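Local coordinates for protein CCMAN5 (Cellulosimicrobium cellulans, PDB 2XSG) that hydrolyses alpha-mannosidic linkages as a calcium-binding glycosidase of family 92 and probably uncaps mannose-6-phosphate on yeast-made glycans, at residues 194-199 / 403-408; 255-260 / 329-334; 319-324 / 348-353; 343-348 / 374-379; 383-388 / 431-436. One frame throughout, in Å; residues are numbered along the deposited sequence.

Contact 1 (194-199 / 403-408)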
# COMPACT_ATOMS: atom_id res chain seq x y z
N TYR A 194 -7.87 -16.44 -3.64
CA TYR A 194 -7.07 -16.55 -2.45
C TYR A 194 -5.79 -15.74 -2.65
O TYR A 194 -5.24 -15.72 -3.75
CB TYR A 194 -6.75 -18.03 -2.15
CG TYR A 194 -5.92 -18.25 -0.90
CD1 TYR A 194 -4.53 -18.11 -0.91
CD2 TYR A 194 -6.53 -18.62 0.31
CE1 TYR A 194 -3.76 -18.31 0.23
CE2 TYR A 194 -5.76 -18.84 1.48
CZ TYR A 194 -4.37 -18.69 1.42
OH TYR A 194 -3.58 -18.87 2.54
N PHE A 195 -5.37 -15.05 -1.60
CA PHE A 195 -4.04 -14.46 -1.56
C PHE A 195 -3.47 -14.49 -0.15
O PHE A 195 -4.13 -14.09 0.81
CB PHE A 195 -4.03 -13.03 -2.11
CG PHE A 195 -2.66 -12.40 -2.13
CD1 PHE A 195 -1.69 -12.83 -3.05
CD2 PHE A 195 -2.32 -11.42 -1.20
CE1 PHE A 195 -0.41 -12.26 -3.08
CE2 PHE A 195 -1.05 -10.83 -1.21
CZ PHE A 195 -0.09 -11.25 -2.16
N TYR A 196 -2.24 -14.99 -0.06
CA TYR A 196 -1.45 -15.05 1.17
C TYR A 196 -2.05 -15.86 2.34
O TYR A 196 -1.71 -17.04 2.50
CB TYR A 196 -0.95 -13.65 1.60
CG TYR A 196 0.20 -13.73 2.56
CD1 TYR A 196 1.44 -14.29 2.16
CD2 TYR A 196 0.06 -13.28 3.88
CE1 TYR A 196 2.50 -14.38 3.06
CE2 TYR A 196 1.13 -13.36 4.79
CZ TYR A 196 2.33 -13.91 4.37
OH TYR A 196 3.37 -13.99 5.26
N ASN A 197 -2.94 -15.25 3.13
CA ASN A 197 -3.52 -15.95 4.29
C ASN A 197 -4.96 -16.41 4.11
O ASN A 197 -5.42 -17.29 4.83
CB ASN A 197 -3.49 -15.08 5.55
CG ASN A 197 -2.11 -14.95 6.16
OD1 ASN A 197 -1.27 -15.85 6.06
ND2 ASN A 197 -1.87 -13.83 6.82
N ALA A 198 -5.69 -15.79 3.19
CA ALA A 198 -7.14 -15.89 3.24
C ALA A 198 -7.78 -15.96 1.88
O ALA A 198 -7.28 -15.36 0.92
CB ALA A 198 -7.71 -14.69 3.99
N ALA A 199 -8.88 -16.68 1.81
CA ALA A 199 -9.77 -16.60 0.66
C ALA A 199 -10.65 -15.36 0.84
O ALA A 199 -10.78 -14.83 1.96
CB ALA A 199 -10.62 -17.86 0.56
N THR A 403 -7.29 -9.59 0.39
CA THR A 403 -6.62 -9.04 1.57
C THR A 403 -5.32 -9.80 1.84
O THR A 403 -5.02 -10.80 1.17
CB THR A 403 -7.57 -9.06 2.78
OG1 THR A 403 -7.07 -8.21 3.82
CG2 THR A 403 -7.78 -10.51 3.30
N VAL A 404 -4.52 -9.31 2.78
CA VAL A 404 -3.19 -9.88 2.96
C VAL A 404 -2.97 -10.39 4.38
O VAL A 404 -2.99 -11.59 4.61
CB VAL A 404 -2.07 -8.91 2.56
CG1 VAL A 404 -0.71 -9.61 2.55
CG2 VAL A 404 -2.37 -8.28 1.20
N ARG A 405 -2.74 -9.48 5.33
CA ARG A 405 -2.27 -9.86 6.67
C ARG A 405 -2.54 -8.72 7.66
O ARG A 405 -2.76 -7.57 7.25
CB ARG A 405 -0.78 -10.25 6.64
CG ARG A 405 0.18 -9.11 6.26
CD ARG A 405 1.61 -9.59 6.04
NE ARG A 405 2.15 -10.38 7.14
CZ ARG A 405 3.37 -10.93 7.15
NH1 ARG A 405 4.20 -10.73 6.15
NH2 ARG A 405 3.77 -11.63 8.20
N TRP A 406 -2.54 -9.03 8.96
CA TRP A 406 -3.14 -8.13 9.95
C TRP A 406 -2.26 -7.79 11.14
O TRP A 406 -2.68 -7.06 12.02
CB TRP A 406 -4.48 -8.70 10.44
CG TRP A 406 -5.42 -9.07 9.32
CD1 TRP A 406 -6.32 -8.24 8.69
CD2 TRP A 406 -5.54 -10.34 8.68
NE1 TRP A 406 -6.99 -8.93 7.70
CE2 TRP A 406 -6.53 -10.22 7.67
CE3 TRP A 406 -4.89 -11.58 8.85
CZ2 TRP A 406 -6.90 -11.29 6.84
CZ3 TRP A 406 -5.26 -12.65 8.03
CH2 TRP A 406 -6.24 -12.49 7.03
N GLU A 407 -1.03 -8.29 11.16
CA GLU A 407 -0.11 -7.98 12.26
C GLU A 407 0.09 -6.47 12.37
O GLU A 407 0.07 -5.78 11.37
CB GLU A 407 1.26 -8.66 12.07
CG GLU A 407 1.23 -10.18 11.98
CD GLU A 407 1.27 -10.69 10.55
OE1 GLU A 407 0.86 -9.97 9.62
OE2 GLU A 407 1.72 -11.84 10.37
N ARG A 408 0.32 -5.99 13.60
CA ARG A 408 0.54 -4.57 13.91
C ARG A 408 -0.75 -3.76 13.95
O ARG A 408 -0.71 -2.55 14.19
CB ARG A 408 1.55 -3.88 12.96
CG ARG A 408 2.92 -4.56 12.75
CD ARG A 408 3.76 -4.71 14.01
NE ARG A 408 3.51 -5.99 14.69
CZ ARG A 408 4.06 -7.16 14.36
NH1 ARG A 408 4.91 -7.25 13.34
NH2 ARG A 408 3.75 -8.26 15.04
O HOH W 1 -4.79 -12.92 3.38
O HOH W 2 0.70 -13.51 8.48
O HOH W 3 -6.98 -12.49 0.17
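F195, Y196, N197 and A198, the type II' turn of the beta hairpin formed by strands 185-195 and 198-208, rest on V404, R405 and W406 in a catalytic-domain loop. The F195 ring swings away from its backbone N (chi1 -178°) and lies alongside V404, whose CG2 meets the ring edge at CE2 (3.7 Å); an aromatic and a branched aliphatic group suit this buried place. Y196 turns its ring edge to the backbone, with CD2 3.6 Å from V404 O. Its hydroxyl sits over one face of the R405 guanidinium, the ring and guanidinium planes being 42° apart. That guanidinium is held from the side by E407, NE reaching OE1 (2.8 Å) and NH2 reaching OE2 (3.0 Å), while NH1 bonds a bound B3P molecule, probably from the crystallisation liquor. N197 joins the same cluster through water: ND2 donates to a water (3.1 Å) that donates to E407 OE2 (2.7 Å). The small A198 lets the W406 indole come close, CB meeting the ring edge at CH2 (4.0 Å).

Contact 2 (255-260 / 329-334)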
# COMPACT_ATOMS: atom_id res chain seq x y z
N SER A 255 -19.55 -6.18 -5.54
CA SER A 255 -20.09 -6.02 -4.18
C SER A 255 -19.65 -7.19 -3.34
O SER A 255 -19.74 -8.33 -3.79
CB SER A 255 -21.62 -5.95 -4.21
OG SER A 255 -22.18 -5.92 -2.89
N PRO A 256 -19.18 -6.92 -2.12
CA PRO A 256 -18.89 -7.98 -1.16
C PRO A 256 -20.16 -8.59 -0.58
O PRO A 256 -20.09 -9.60 0.15
CB PRO A 256 -18.09 -7.25 -0.07
CG PRO A 256 -17.66 -5.92 -0.70
CD PRO A 256 -18.81 -5.60 -1.58
N VAL A 257 -21.31 -8.00 -0.90
CA VAL A 257 -22.57 -8.36 -0.25
C VAL A 257 -23.42 -9.36 -1.06
O VAL A 257 -23.83 -10.41 -0.53
CB VAL A 257 -23.39 -7.10 0.09
CG1 VAL A 257 -24.82 -7.44 0.52
CG2 VAL A 257 -22.67 -6.28 1.17
N SER A 258 -23.71 -9.03 -2.31
CA SER A 258 -24.55 -9.90 -3.14
C SER A 258 -24.61 -9.41 -4.55
O SER A 258 -24.18 -8.27 -4.85
CB SER A 258 -25.98 -10.01 -2.58
OG SER A 258 -26.74 -8.82 -2.78
N VAL A 259 -25.11 -10.27 -5.43
CA VAL A 259 -25.33 -9.88 -6.81
C VAL A 259 -26.36 -8.75 -6.87
O VAL A 259 -26.16 -7.76 -7.57
CB VAL A 259 -25.75 -11.09 -7.67
CG1 VAL A 259 -26.63 -10.63 -8.85
CG2 VAL A 259 -24.50 -11.83 -8.19
N GLU A 260 -27.45 -8.89 -6.12
CA GLU A 260 -28.48 -7.89 -6.18
C GLU A 260 -28.00 -6.57 -5.59
O GLU A 260 -28.32 -5.51 -6.13
CB GLU A 260 -29.81 -8.38 -5.56
CG GLU A 260 -31.00 -7.41 -5.81
CD GLU A 260 -31.49 -7.34 -7.28
OE1 GLU A 260 -31.46 -8.35 -8.01
OE2 GLU A 260 -31.92 -6.24 -7.69
N SER A 329 -25.85 1.02 -0.09
CA SER A 329 -26.89 0.96 0.93
C SER A 329 -26.33 1.06 2.35
O SER A 329 -27.09 0.94 3.31
CB SER A 329 -27.71 -0.32 0.78
OG SER A 329 -28.22 -0.44 -0.54
N GLY A 330 -25.01 1.25 2.47
CA GLY A 330 -24.34 1.35 3.77
C GLY A 330 -24.13 0.04 4.51
O GLY A 330 -24.06 0.04 5.74
N THR A 331 -24.03 -1.07 3.78
CA THR A 331 -23.79 -2.38 4.37
C THR A 331 -22.44 -2.97 3.94
O THR A 331 -21.85 -2.55 2.94
CB THR A 331 -24.91 -3.40 4.04
OG1 THR A 331 -24.94 -3.66 2.63
CG2 THR A 331 -26.28 -2.88 4.49
N TYR A 332 -21.96 -3.96 4.69
CA TYR A 332 -20.71 -4.65 4.39
C TYR A 332 -20.86 -6.13 4.76
O TYR A 332 -21.83 -6.50 5.42
CB TYR A 332 -19.55 -3.97 5.15
CG TYR A 332 -19.44 -4.33 6.62
CD1 TYR A 332 -20.15 -3.62 7.60
CD2 TYR A 332 -18.63 -5.39 7.04
CE1 TYR A 332 -20.04 -3.96 8.98
CE2 TYR A 332 -18.51 -5.72 8.39
CZ TYR A 332 -19.22 -5.02 9.35
OH TYR A 332 -19.09 -5.40 10.69
N ARG A 333 -19.95 -6.98 4.32
CA ARG A 333 -20.00 -8.37 4.75
C ARG A 333 -18.92 -8.65 5.77
O ARG A 333 -17.76 -8.31 5.56
CB ARG A 333 -19.91 -9.37 3.59
CG ARG A 333 -19.88 -10.83 4.11
CD ARG A 333 -20.09 -11.86 3.03
NE ARG A 333 -19.34 -11.50 1.85
CZ ARG A 333 -18.08 -11.86 1.59
NH1 ARG A 333 -17.41 -12.66 2.42
NH2 ARG A 333 -17.53 -11.42 0.48
N GLY A 334 -19.32 -9.28 6.86
CA GLY A 334 -18.42 -9.55 7.96
C GLY A 334 -17.76 -10.90 7.79
O GLY A 334 -18.24 -11.73 7.02
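This is a loop-against-strand contact at the junction where strand 248-255 of the N-terminal beta domain gives way to helix 259-270; its partner, strand 331-333, belongs to a two-stranded antiparallel hairpin with 339-341. R333 carries the polar link. Its CG lies anti to the backbone N (chi1 176°) and the chain bends at chi3, which brings NE to 2.7 Å from P256 O. The bond is nearly straight at NE (159°), arrives almost end-on to the carbonyl and stays in the guanidinium plane. NH2 adds a weak bond to the same oxygen at 3.2 Å, so the carbonyl meets the edge of the arginine. A proline suits the turn because it has no backbone N-H to satisfy, and the chain is steadied on both sides of it by an ST turn, in which S255 OG accepts from V257 N (3.0 Å). S258 follows as the N-cap of the helix, its hydroxyl bonded to Q261 N. The apolar half of the contact is V257, which is compact enough to fit against the strand: its CG2 lies 4.0 Å from Y332 C and 3.8 Å from T331 OG1, the hydroxyl that is bonded to S327 OG.

Contact 3 (319-324 / 348-353)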
# COMPACT_ATOMS: atom_id res chain seq x y z
N PHE A 319 -3.83 6.81 -1.71
CA PHE A 319 -5.28 6.60 -1.62
C PHE A 319 -5.75 5.38 -2.44
O PHE A 319 -6.54 5.52 -3.37
CB PHE A 319 -6.03 7.88 -2.07
CG PHE A 319 -5.89 9.05 -1.12
CD1 PHE A 319 -6.86 9.29 -0.14
CD2 PHE A 319 -4.81 9.91 -1.19
CE1 PHE A 319 -6.75 10.37 0.76
CE2 PHE A 319 -4.67 10.99 -0.30
CZ PHE A 319 -5.63 11.23 0.67
N ALA A 320 -5.24 4.20 -2.09
CA ALA A 320 -5.65 2.95 -2.74
C ALA A 320 -6.17 1.91 -1.75
O ALA A 320 -7.25 1.35 -1.96
CB ALA A 320 -4.51 2.37 -3.54
N MET A 321 -5.41 1.62 -0.70
CA MET A 321 -5.77 0.55 0.24
C MET A 321 -5.68 1.06 1.67
O MET A 321 -4.83 1.89 1.95
CB MET A 321 -4.83 -0.65 0.07
CG MET A 321 -5.07 -1.50 -1.20
SD MET A 321 -3.75 -2.70 -1.54
CE MET A 321 -3.85 -3.83 -0.15
N PRO A 322 -6.57 0.58 2.57
CA PRO A 322 -7.66 -0.36 2.31
C PRO A 322 -8.74 0.20 1.37
O PRO A 322 -8.90 1.42 1.27
CB PRO A 322 -8.23 -0.64 3.72
CG PRO A 322 -7.88 0.58 4.52
CD PRO A 322 -6.52 0.97 4.00
N MET A 323 -9.45 -0.70 0.69
CA MET A 323 -10.43 -0.31 -0.32
C MET A 323 -11.79 -0.14 0.31
O MET A 323 -12.10 -0.79 1.31
CB MET A 323 -10.57 -1.37 -1.42
CG MET A 323 -9.30 -2.01 -1.93
SD MET A 323 -9.80 -3.43 -2.94
CE MET A 323 -8.56 -4.59 -2.43
N ASN A 324 -12.61 0.71 -0.29
CA ASN A 324 -14.01 0.85 0.11
C ASN A 324 -14.69 -0.51 -0.07
O ASN A 324 -14.82 -1.00 -1.20
CB ASN A 324 -14.69 1.95 -0.72
CG ASN A 324 -16.09 2.32 -0.24
OD1 ASN A 324 -16.83 1.48 0.30
ND2 ASN A 324 -16.48 3.57 -0.49
N TYR A 348 -13.99 0.14 5.36
CA TYR A 348 -12.87 -0.23 4.51
C TYR A 348 -12.32 -1.61 4.91
O TYR A 348 -12.44 -2.03 6.07
CB TYR A 348 -11.77 0.84 4.57
CG TYR A 348 -12.26 2.18 4.05
CD1 TYR A 348 -12.88 3.11 4.90
CD2 TYR A 348 -12.15 2.48 2.70
CE1 TYR A 348 -13.35 4.33 4.39
CE2 TYR A 348 -12.62 3.67 2.20
CZ TYR A 348 -13.21 4.58 3.04
OH TYR A 348 -13.66 5.75 2.48
N ASP A 349 -11.74 -2.29 3.93
CA ASP A 349 -11.17 -3.62 4.10
C ASP A 349 -10.05 -3.81 3.09
O ASP A 349 -10.00 -3.10 2.07
CB ASP A 349 -12.26 -4.68 3.92
CG ASP A 349 -11.86 -6.05 4.45
OD1 ASP A 349 -10.77 -6.21 5.05
OD2 ASP A 349 -12.64 -7.00 4.22
N SER A 350 -9.17 -4.77 3.39
CA SER A 350 -7.97 -5.16 2.61
C SER A 350 -6.73 -4.64 3.30
O SER A 350 -6.36 -3.49 3.15
CB SER A 350 -7.99 -4.67 1.16
OG SER A 350 -6.92 -5.27 0.46
N TRP A 351 -6.09 -5.51 4.06
CA TRP A 351 -5.06 -5.08 5.00
C TRP A 351 -3.75 -5.81 4.72
O TRP A 351 -3.77 -6.96 4.31
CB TRP A 351 -5.53 -5.38 6.41
CG TRP A 351 -6.88 -4.77 6.76
CD1 TRP A 351 -8.09 -5.38 6.69
CD2 TRP A 351 -7.12 -3.44 7.22
NE1 TRP A 351 -9.10 -4.50 7.08
CE2 TRP A 351 -8.52 -3.30 7.41
CE3 TRP A 351 -6.29 -2.35 7.51
CZ2 TRP A 351 -9.10 -2.13 7.89
CZ3 TRP A 351 -6.87 -1.16 7.97
CH2 TRP A 351 -8.27 -1.06 8.14
N ALA A 352 -2.63 -5.12 4.90
CA ALA A 352 -1.31 -5.72 4.80
C ALA A 352 -0.48 -5.07 5.89
O ALA A 352 0.61 -4.54 5.65
CB ALA A 352 -0.70 -5.46 3.44
N THR A 353 -1.02 -5.10 7.10
CA THR A 353 -0.56 -4.22 8.16
C THR A 353 0.85 -4.52 8.70
O THR A 353 1.50 -3.62 9.23
CB THR A 353 -1.66 -4.14 9.24
OG1 THR A 353 -2.90 -3.89 8.56
CG2 THR A 353 -1.39 -3.01 10.24
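M323 N donates to D349 O over 2.8 Å, and D349 N returns a bond to M323 O (3.0 Å) that runs in the carbonyl plane. The next residues along, N324 and Y348, form a non-hydrogen-bonded pair, where the CA-H of Y348 also points at M323 O. The Y348 side chain, its CG anti to the carbonyl carbon (chi1 -63°), lies against the partner strand, with CD2 3.5 Å from N324 N. Together the two pairs make a two-stranded antiparallel sheet, 323-324 with 348-349, deep in the catalytic domain and just ahead of helix 353-366. P322, joined by a cis peptide, wedges in beside it. Its CB touches D349 O and S350 O, and its CG makes a CH-pi contact over the face of W351, 4.2 Å from the centre of the six-membered ring; the compact, rigid proline ring can set a C-H on an indole face. D349 bonds the backbone just after the strand, OD1 accepting from S350 N at 2.7 Å, while OD2 is bonded to S400. The small S350 has its OG bonded to P402 O. Two flexible methionines, both bent at chi3, bring their methyls to this hydroxyl: M321 CE and M323 CE each stand 3.4 Å from S350 OG.

Contact 4 (343-348 / 374-379)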
# COMPACT_ATOMS: atom_id res chain seq x y z
N GLN A 343 -22.79 1.71 10.16
CA GLN A 343 -23.65 2.83 10.55
C GLN A 343 -22.86 4.13 10.76
O GLN A 343 -22.04 4.21 11.68
CB GLN A 343 -24.41 2.50 11.84
CG GLN A 343 -25.56 3.49 12.19
CD GLN A 343 -26.73 3.36 11.25
OE1 GLN A 343 -27.30 4.36 10.81
NE2 GLN A 343 -27.11 2.12 10.93
N GLY A 344 -23.12 5.11 9.91
CA GLY A 344 -22.54 6.45 10.06
C GLY A 344 -21.08 6.58 9.68
O GLY A 344 -20.42 7.57 10.04
N PHE A 345 -20.56 5.60 8.94
CA PHE A 345 -19.16 5.58 8.52
C PHE A 345 -19.02 4.61 7.35
O PHE A 345 -19.89 3.76 7.12
CB PHE A 345 -18.23 5.19 9.68
CG PHE A 345 -18.09 3.72 9.92
CD1 PHE A 345 -19.09 3.00 10.58
CD2 PHE A 345 -16.92 3.05 9.53
CE1 PHE A 345 -18.95 1.63 10.81
CE2 PHE A 345 -16.77 1.67 9.76
CZ PHE A 345 -17.79 0.95 10.40
N THR A 346 -17.93 4.76 6.61
CA THR A 346 -17.65 3.87 5.49
C THR A 346 -16.72 2.76 5.97
O THR A 346 -15.68 3.02 6.61
CB THR A 346 -17.03 4.64 4.31
OG1 THR A 346 -18.01 5.55 3.82
CG2 THR A 346 -16.59 3.72 3.15
N TYR A 347 -17.11 1.52 5.68
CA TYR A 347 -16.29 0.37 6.05
C TYR A 347 -15.25 0.11 4.96
O TYR A 347 -15.59 -0.11 3.79
CB TYR A 347 -17.17 -0.87 6.30
CG TYR A 347 -16.41 -2.11 6.67
CD1 TYR A 347 -15.88 -2.28 7.95
CD2 TYR A 347 -16.21 -3.13 5.74
CE1 TYR A 347 -15.17 -3.43 8.29
CE2 TYR A 347 -15.51 -4.29 6.09
CZ TYR A 347 -15.00 -4.43 7.37
OH TYR A 347 -14.30 -5.57 7.72
N TYR A 348 -13.99 0.14 5.36
CA TYR A 348 -12.87 -0.23 4.51
C TYR A 348 -12.32 -1.61 4.91
O TYR A 348 -12.44 -2.03 6.07
CB TYR A 348 -11.77 0.84 4.57
CG TYR A 348 -12.26 2.18 4.05
CD1 TYR A 348 -12.88 3.11 4.90
CD2 TYR A 348 -12.15 2.48 2.70
CE1 TYR A 348 -13.35 4.33 4.39
CE2 TYR A 348 -12.62 3.67 2.20
CZ TYR A 348 -13.21 4.58 3.04
OH TYR A 348 -13.66 5.75 2.48
N MET A 374 -11.13 4.26 8.38
CA MET A 374 -10.26 3.10 8.30
C MET A 374 -10.03 2.44 9.67
O MET A 374 -10.07 1.21 9.78
CB MET A 374 -8.94 3.50 7.66
CG MET A 374 -9.08 3.85 6.19
SD MET A 374 -7.48 4.33 5.51
CE MET A 374 -7.86 4.48 3.76
N VAL A 375 -9.76 3.25 10.69
CA VAL A 375 -9.51 2.71 12.02
C VAL A 375 -10.78 2.09 12.59
O VAL A 375 -10.74 1.01 13.16
CB VAL A 375 -8.93 3.78 12.99
CG1 VAL A 375 -8.74 3.17 14.39
CG2 VAL A 375 -7.57 4.33 12.43
N GLN A 376 -11.91 2.78 12.40
CA GLN A 376 -13.20 2.26 12.82
C GLN A 376 -13.47 0.92 12.14
O GLN A 376 -13.99 -0.01 12.76
CB GLN A 376 -14.34 3.24 12.52
CG GLN A 376 -15.76 2.74 12.97
CD GLN A 376 -15.92 2.55 14.47
OE1 GLN A 376 -16.47 3.42 15.16
NE2 GLN A 376 -15.49 1.39 14.99
N SER A 377 -13.09 0.84 10.86
CA SER A 377 -13.29 -0.39 10.08
C SER A 377 -12.44 -1.51 10.64
O SER A 377 -12.89 -2.66 10.76
CB SER A 377 -12.96 -0.14 8.61
OG SER A 377 -13.79 0.89 8.09
N LEU A 378 -11.19 -1.17 10.99
CA LEU A 378 -10.25 -2.14 11.55
C LEU A 378 -10.80 -2.69 12.87
O LEU A 378 -10.71 -3.89 13.14
CB LEU A 378 -8.88 -1.50 11.76
CG LEU A 378 -7.70 -2.34 12.27
CD1 LEU A 378 -7.53 -3.63 11.47
CD2 LEU A 378 -6.43 -1.47 12.22
N VAL A 379 -11.38 -1.79 13.67
CA VAL A 379 -12.08 -2.16 14.91
C VAL A 379 -13.25 -3.13 14.66
O VAL A 379 -13.35 -4.14 15.35
CB VAL A 379 -12.51 -0.92 15.73
CG1 VAL A 379 -13.42 -1.31 16.87
CG2 VAL A 379 -11.27 -0.19 16.28
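S377 reaches from helix 368-387 into the backbone of loop 343-348, a loop-on-helix packing in the family 92 catalytic domain. Its CB rests against the Y347 ring, 3.7 Å from CD1, and near the backbone of Y348. One bond further on, OG stands anti to the carbonyl carbon (chi1 -59°), beside the backbone N, and there accepts from Y348 N at 2.8 Å with an almost straight N-H...O angle of 168°. The same hydroxyl is bonded to D373 O, one turn back in its own helix, which fixes its rotation; it also lies at the edge of the F345 ring, 3.5 Å from CE2. Serine suits the place, being short enough to let the loop lie close and able to serve both backbones. Q376 supplies the apolar floor on one side: CG sits over the centre of the F345 ring (3.6 Å from the centroid) in a CH-pi contact, and the chain then bends at chi2 to take its amide to D425 O. M374, three residues before S377, meets a third aromatic, Y348, its CG 4.1 Å from Y348 CD1. The serine's own carbonyl comes close as well, S377 O lying 3.4 Å from Y347 CE1.

Contact 5 (383-388 / 431-436)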
# COMPACT_ATOMS: atom_id res chain seq x y z
N ALA A 383 -13.75 -6.95 15.92
CA ALA A 383 -14.96 -7.13 16.70
C ALA A 383 -15.79 -8.28 16.11
O ALA A 383 -16.39 -9.08 16.87
CB ALA A 383 -15.75 -5.85 16.74
N ASP A 384 -15.80 -8.36 14.78
CA ASP A 384 -16.47 -9.44 14.05
C ASP A 384 -15.84 -10.81 14.28
O ASP A 384 -16.57 -11.79 14.52
CB ASP A 384 -16.56 -9.12 12.55
CG ASP A 384 -17.57 -8.03 12.23
OD1 ASP A 384 -18.37 -7.66 13.13
OD2 ASP A 384 -17.55 -7.52 11.08
N ALA A 385 -14.51 -10.89 14.23
CA ALA A 385 -13.81 -12.13 14.59
C ALA A 385 -14.23 -12.60 15.99
O ALA A 385 -14.57 -13.77 16.19
CB ALA A 385 -12.29 -11.96 14.51
N GLU A 386 -14.24 -11.68 16.94
CA GLU A 386 -14.65 -11.99 18.30
C GLU A 386 -16.11 -12.48 18.38
O GLU A 386 -16.40 -13.47 19.07
CB GLU A 386 -14.40 -10.78 19.22
CG GLU A 386 -14.99 -10.88 20.60
CD GLU A 386 -14.25 -11.86 21.50
OE1 GLU A 386 -13.25 -12.48 21.08
OE2 GLU A 386 -14.67 -11.98 22.65
N ALA A 387 -16.99 -11.80 17.65
CA ALA A 387 -18.43 -12.12 17.58
C ALA A 387 -18.75 -13.55 17.11
O ALA A 387 -19.76 -14.11 17.52
CB ALA A 387 -19.16 -11.10 16.68
N THR A 388 -17.89 -14.12 16.25
CA THR A 388 -18.09 -15.49 15.77
C THR A 388 -18.05 -16.49 16.94
O THR A 388 -18.63 -17.58 16.85
CB THR A 388 -17.05 -15.92 14.71
OG1 THR A 388 -15.73 -15.94 15.29
CG2 THR A 388 -17.07 -15.00 13.50
N TYR A 431 -10.96 -5.69 21.26
CA TYR A 431 -9.81 -5.90 22.17
C TYR A 431 -9.36 -7.37 22.39
O TYR A 431 -8.20 -7.68 22.18
CB TYR A 431 -10.00 -5.14 23.49
CG TYR A 431 -8.82 -5.21 24.42
CD1 TYR A 431 -7.71 -4.42 24.21
CD2 TYR A 431 -8.83 -6.08 25.51
CE1 TYR A 431 -6.61 -4.49 25.04
CE2 TYR A 431 -7.73 -6.16 26.37
CZ TYR A 431 -6.63 -5.35 26.12
OH TYR A 431 -5.54 -5.40 26.95
N PRO A 432 -10.27 -8.28 22.81
CA PRO A 432 -9.79 -9.66 23.00
C PRO A 432 -9.27 -10.32 21.72
O PRO A 432 -8.34 -11.13 21.78
CB PRO A 432 -11.04 -10.39 23.50
CG PRO A 432 -12.18 -9.52 23.08
CD PRO A 432 -11.68 -8.14 23.21
N ALA A 433 -9.86 -9.99 20.57
CA ALA A 433 -9.36 -10.48 19.30
C ALA A 433 -7.99 -9.88 18.96
O ALA A 433 -7.15 -10.55 18.36
CB ALA A 433 -10.36 -10.23 18.17
N LEU A 434 -7.78 -8.63 19.35
CA LEU A 434 -6.47 -8.01 19.19
C LEU A 434 -5.45 -8.66 20.13
O LEU A 434 -4.30 -8.87 19.74
CB LEU A 434 -6.55 -6.49 19.39
CG LEU A 434 -7.23 -5.65 18.31
CD1 LEU A 434 -7.52 -4.26 18.83
CD2 LEU A 434 -6.38 -5.57 17.07
N GLN A 435 -5.87 -9.02 21.35
CA GLN A 435 -5.01 -9.77 22.26
C GLN A 435 -4.54 -11.11 21.67
O GLN A 435 -3.36 -11.44 21.76
CB GLN A 435 -5.68 -9.98 23.64
CG GLN A 435 -4.73 -10.52 24.73
CD GLN A 435 -3.89 -9.44 25.40
OE1 GLN A 435 -2.65 -9.54 25.45
NE2 GLN A 435 -4.55 -8.41 25.92
N ARG A 436 -5.46 -11.87 21.07
CA ARG A 436 -5.09 -13.17 20.47
C ARG A 436 -4.16 -12.99 19.27
O ARG A 436 -3.28 -13.82 19.02
CB ARG A 436 -6.32 -13.97 20.04
CG ARG A 436 -7.26 -14.38 21.17
CD ARG A 436 -8.34 -15.35 20.65
NE ARG A 436 -9.25 -14.71 19.69
CZ ARG A 436 -10.34 -14.02 20.05
NH1 ARG A 436 -10.66 -13.89 21.34
NH2 ARG A 436 -11.10 -13.46 19.12
O HOH W 4 -11.94 -14.81 17.06
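The short segments 383-387 of helix 368-387 and 431-436 of helix 427-438 cross almost perpendicularly, their axes 91° apart and 8.2 Å apart at the closest approach. Small residues permit this spacing: A385 CB faces A433 CB at 4.5 Å. E386 lies beside them, and its chain, bent at chi2 (72°), carries the carboxylate across P432, so that P432 CG touches E386 CD at 3.5 Å. In this helix-helix crossing of the catalytic domain the partly exposed margin is closed by a salt bridge. R436 presents its guanidinium end-on, NH1 (3.0 Å) and NH2 (3.1 Å) both donating to E386 OE1, which they meet nearly along its C-O axis. The two flat groups lie almost coplanar, 16° apart. A bend at chi3 folds the arginine back on its own helix, where A433 CA underlies one face of the guanidinium. P432 suits a helix kink, since it has no N-H to offer the preceding turn.

Contacts 3, 4 and 5 lie in the catalytic domain, whereas contacts 1 and 2 tie it to the N-terminal beta domain. Contacts 2, 3 and 4 are nested in the long chain loop closed by contact 1, and contact 5 crosses it. Contacts 3 and 4, with centres 11 Å apart, share Y348; contacts 4 and 5 use successive parts of helix 368-387. Contact 1, where the R405 side chain comes within about 8 Å of the calcium ion, joins contact 3 through T403 OG1 to W351 N and R405 N to W351 O, while Y332 of contact 2 stacks on Y347 of contact 4 and bonds D384 of contact 5. Direct touches thus link all five into one connected region.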